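Local coordinates for endo-b-1,4-glucanase (PDB 1KS8), which probably cleaves internal beta-1,4-glucosidic bonds in cellulose and related beta-glucans, as a termite family 9 glycosyl hydrolase with an (alpha/alpha)6 fold, at residues Pro358-Arg361 against Ser362-Cys365; Phe187-Asn190 against Tyr191-Lys194. All coordinates share one frame; numbering follows the deposited sequence.

Contact 1: residues Pro358-Arg361 against Ser362-Cys365; sequences PHHR and SSSC. With SO4 (sulfate ion), chain B.
The imidazole of His360 caps the start of the short helix 361-364. Its ND1 accepts a hydrogen bond from Ser363 N at 3.2 Å. The donor lies close to the ring plane. His360 CG stands anti to the backbone N (chi1 -171°), which swings the ring forward to the helix start. Ser363 OG reaches the same nitrogen, with ND1 to OG at 2.9 Å, and approaches the ring obliquely. On its other nitrogen, NE2, the ring bonds Gln19, so both nitrogens of the imidazole are held.

Packing is tight at the next residue, round Arg361 O. Ser364 OG donates to Arg361 O at 2.7 Å, in the carbonyl plane and on a lone pair. Ser364 N and Cys365 N add weak bonds to the same oxygen. Ser364 OG also bonds Trp127, and Cys365 is tied to Cys372 by a disulfide.

The looser side is that of His359, which is partly exposed. Its NE2 meets O1 of a sulfate, probably left from the crystallisation liquor, at 2.6 Å and near the ring plane. The buried Arg361 guanidinium comes edge-on to the same ion with two nearly straight bonds: NH1 to sulfate O4 at 2.8 Å and NH2 to sulfate O2 at 2.8 Å. The backbone carbonyls of Phe126, Gly56 and His124 also hold this guanidinium.

Pro358 lies about 5 Å, side chain to side chain, from Asp403, a predicted active-site residue. The capped turn thus sits beside the probable catalytic centre, and His359 and Arg361 offer N-H donors to a bound anion.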
# COMPACT_ATOMS: atom_id res chain seq x y z
N PRO A 358 7.33 -14.78 -9.57
CA PRO A 358 7.49 -13.73 -8.55
C PRO A 358 8.11 -14.29 -7.28
O PRO A 358 7.91 -15.46 -6.94
CB PRO A 358 6.06 -13.23 -8.34
CG PRO A 358 5.22 -14.43 -8.67
CD PRO A 358 5.91 -14.99 -9.89
N HIS A 359 8.89 -13.46 -6.59
CA HIS A 359 9.55 -13.83 -5.34
C HIS A 359 8.43 -13.87 -4.31
O HIS A 359 8.26 -12.95 -3.51
CB HIS A 359 10.57 -12.75 -4.99
CG HIS A 359 11.45 -13.10 -3.83
ND1 HIS A 359 12.52 -13.97 -3.94
CD2 HIS A 359 11.42 -12.71 -2.53
CE1 HIS A 359 13.10 -14.09 -2.76
NE2 HIS A 359 12.46 -13.34 -1.89
N HIS A 360 7.69 -14.97 -4.31
CA HIS A 360 6.51 -15.08 -3.48
C HIS A 360 6.27 -16.54 -3.07
O HIS A 360 6.07 -17.41 -3.91
CB HIS A 360 5.36 -14.54 -4.32
CG HIS A 360 4.07 -14.36 -3.60
ND1 HIS A 360 3.09 -15.34 -3.57
CD2 HIS A 360 3.56 -13.30 -2.93
CE1 HIS A 360 2.04 -14.88 -2.92
NE2 HIS A 360 2.29 -13.65 -2.53
N ARG A 361 6.29 -16.77 -1.76
CA ARG A 361 6.13 -18.11 -1.22
C ARG A 361 4.82 -18.84 -1.49
O ARG A 361 4.82 -19.92 -2.09
CB ARG A 361 6.39 -18.09 0.28
CG ARG A 361 7.83 -17.78 0.63
CD ARG A 361 7.99 -17.50 2.11
NE ARG A 361 9.39 -17.26 2.49
CZ ARG A 361 10.08 -16.16 2.19
NH1 ARG A 361 9.51 -15.17 1.52
NH2 ARG A 361 11.34 -16.05 2.60
N SER A 362 3.70 -18.28 -1.06
CA SER A 362 2.43 -18.98 -1.23
C SER A 362 2.09 -19.36 -2.67
O SER A 362 1.59 -20.46 -2.91
CB SER A 362 1.28 -18.21 -0.58
OG SER A 362 0.99 -17.00 -1.25
N SER A 363 2.36 -18.48 -3.62
CA SER A 363 2.04 -18.81 -5.01
C SER A 363 2.99 -19.83 -5.61
O SER A 363 2.66 -20.51 -6.58
CB SER A 363 2.02 -17.54 -5.88
OG SER A 363 3.29 -16.92 -5.94
N SER A 364 4.19 -19.96 -5.05
CA SER A 364 5.16 -20.92 -5.57
C SER A 364 4.83 -22.36 -5.19
O SER A 364 5.28 -23.30 -5.84
CB SER A 364 6.56 -20.59 -5.05
OG SER A 364 6.71 -21.02 -3.70
N CYS A 365 4.04 -22.51 -4.14
CA CYS A 365 3.72 -23.83 -3.63
C CYS A 365 2.65 -24.66 -4.33
O CYS A 365 1.63 -24.14 -4.76
CB CYS A 365 3.31 -23.72 -2.17
SG CYS A 365 4.60 -23.14 -1.05
S SO4 B . 11.96 -12.31 1.57
O1 SO4 B . 13.00 -12.17 0.35
O2 SO4 B . 12.44 -13.44 2.34
O3 SO4 B . 11.93 -11.19 2.26
O4 SO4 B . 10.72 -12.67 0.93

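Contact 2: residues Phe187-Asn190 against Tyr191-Lys194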
# COMPACT_ATOMS: atom_id res chain seq x y z
N PHE A 187 -2.08 9.68 20.10
CA PHE A 187 -0.94 8.90 20.55
C PHE A 187 0.30 9.32 19.74
O PHE A 187 1.35 9.61 20.30
CB PHE A 187 -1.24 7.40 20.38
CG PHE A 187 -0.06 6.49 20.61
CD1 PHE A 187 0.85 6.74 21.63
CD2 PHE A 187 0.12 5.37 19.81
CE1 PHE A 187 1.92 5.87 21.86
CE2 PHE A 187 1.19 4.50 20.03
CZ PHE A 187 2.09 4.75 21.05
N ALA A 188 0.15 9.35 18.42
CA ALA A 188 1.24 9.73 17.53
C ALA A 188 1.76 11.14 17.77
O ALA A 188 2.97 11.38 17.75
CB ALA A 188 0.80 9.59 16.08
N ASN A 189 0.85 12.07 18.01
CA ASN A 189 1.23 13.46 18.22
C ASN A 189 1.75 13.79 19.62
O ASN A 189 2.65 14.61 19.77
CB ASN A 189 0.05 14.37 17.88
CG ASN A 189 0.45 15.82 17.71
OD1 ASN A 189 1.47 16.12 17.09
ND2 ASN A 189 -0.35 16.72 18.26
N ASN A 190 1.19 13.13 20.63
CA ASN A 190 1.58 13.37 22.02
C ASN A 190 2.86 12.64 22.44
O ASN A 190 3.54 13.05 23.38
CB ASN A 190 0.44 12.94 22.95
CG ASN A 190 -0.80 13.81 22.80
OD1 ASN A 190 -1.89 13.43 23.22
ND2 ASN A 190 -0.63 14.98 22.20
N TYR A 191 3.18 11.56 21.74
CA TYR A 191 4.37 10.77 22.03
C TYR A 191 5.17 10.63 20.74
O TYR A 191 4.96 9.70 19.96
CB TYR A 191 3.95 9.40 22.58
CG TYR A 191 3.14 9.50 23.85
CD1 TYR A 191 3.76 9.60 25.10
CD2 TYR A 191 1.75 9.57 23.81
CE1 TYR A 191 3.02 9.77 26.27
CE2 TYR A 191 0.99 9.74 24.97
CZ TYR A 191 1.64 9.84 26.20
OH TYR A 191 0.90 10.02 27.34
N ARG A 192 6.09 11.57 20.53
CA ARG A 192 6.92 11.63 19.33
C ARG A 192 8.09 10.65 19.28
O ARG A 192 8.82 10.49 20.25
CB ARG A 192 7.46 13.06 19.17
CG ARG A 192 6.41 14.17 19.13
CD ARG A 192 5.59 14.13 17.85
NE ARG A 192 4.64 15.24 17.76
CZ ARG A 192 4.96 16.49 17.47
NH1 ARG A 192 6.22 16.82 17.22
NH2 ARG A 192 4.02 17.42 17.41
N GLY A 193 8.26 10.02 18.12
CA GLY A 193 9.35 9.08 17.94
C GLY A 193 9.22 8.24 16.69
O GLY A 193 8.13 8.12 16.13
N LYS A 194 10.33 7.67 16.24
CA LYS A 194 10.34 6.81 15.05
C LYS A 194 9.94 5.41 15.51
O LYS A 194 10.54 4.87 16.44
CB LYS A 194 11.74 6.74 14.44
CG LYS A 194 12.32 8.07 14.00
CD LYS A 194 13.76 7.89 13.54
CE LYS A 194 14.39 9.21 13.14
NZ LYS A 194 15.82 9.04 12.75
O HOH W 1 6.43 13.57 22.54
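Tyr191, the first residue to leave helix 171-190, folds its side chain back against the last turn. Tyr191 CD2 comes to the edge of the Phe187 ring, 3.7 Å from Phe187 CD1. The two side chains cross at about a right angle and the ring planes are oblique. Tyr191 CG sits beside its own backbone N (chi1 -60°), which lays the ring along the helix end. One face lies over Asn190 O. Tyr191 N donates to Phe187 O at 3.0 Å, an i to i+4 bond that carries the helical pattern to the first non-helical residue. Replacing Tyr191 by an alanine would keep that bond but is likely to leave Phe187 CD1 without this apolar partner and open a gap beside the helix end.

Asn190 CB packs against the tyrosine ring, 3.7 Å from Tyr191 CD2. A water bridges the Asn190 carbonyl to the next peptide: it donates to Asn190 O and accepts from Arg192 N at 2.9 Å.

Arg192 bends at its second torsion (chi2 -70°) and returns to Asn189. The two side chains lie side by side, pointing the same way, with amide and guanidinium planes 28° apart. The grip is side-on. Arg192 NE donates to Asn189 O at 2.9 Å, and Arg192 NH2 to Asn189 OD1 at 2.9 Å. Leu215 of helix 212-226 touches both side chains, and Ser149 bonds Ala188 O.

The arginine thus supplies a donor to a carbonyl near the helix C terminus, where the positive charge would probably suit the helix dipole. Apolar contact closes the end at Tyr191, and charged hydrogen bonding closes it at Arg192.

How the contacts relate
From the N terminus, contact 2 comes first. It ends helix 171-190 and turns the chain into the loop before helix 195-198. Helices 149-165 and 212-226 flank it. Glu214 on the latter, seen to bind calcium though none is bound here, is about 7 Å from Ala188, side chain to side chain. Contact 1 follows later. It ends the loop after helix 324-341 and starts helix 361-364, near the predicted active-site residues. Both contacts are local, so neither closes a long loop. They lie in series, without nesting or crossing. The centres of contacts 1 and 2 are about 37 Å apart, on opposite sides of the chain's centre. Contact 2 finishes a helix; contact 1 begins one.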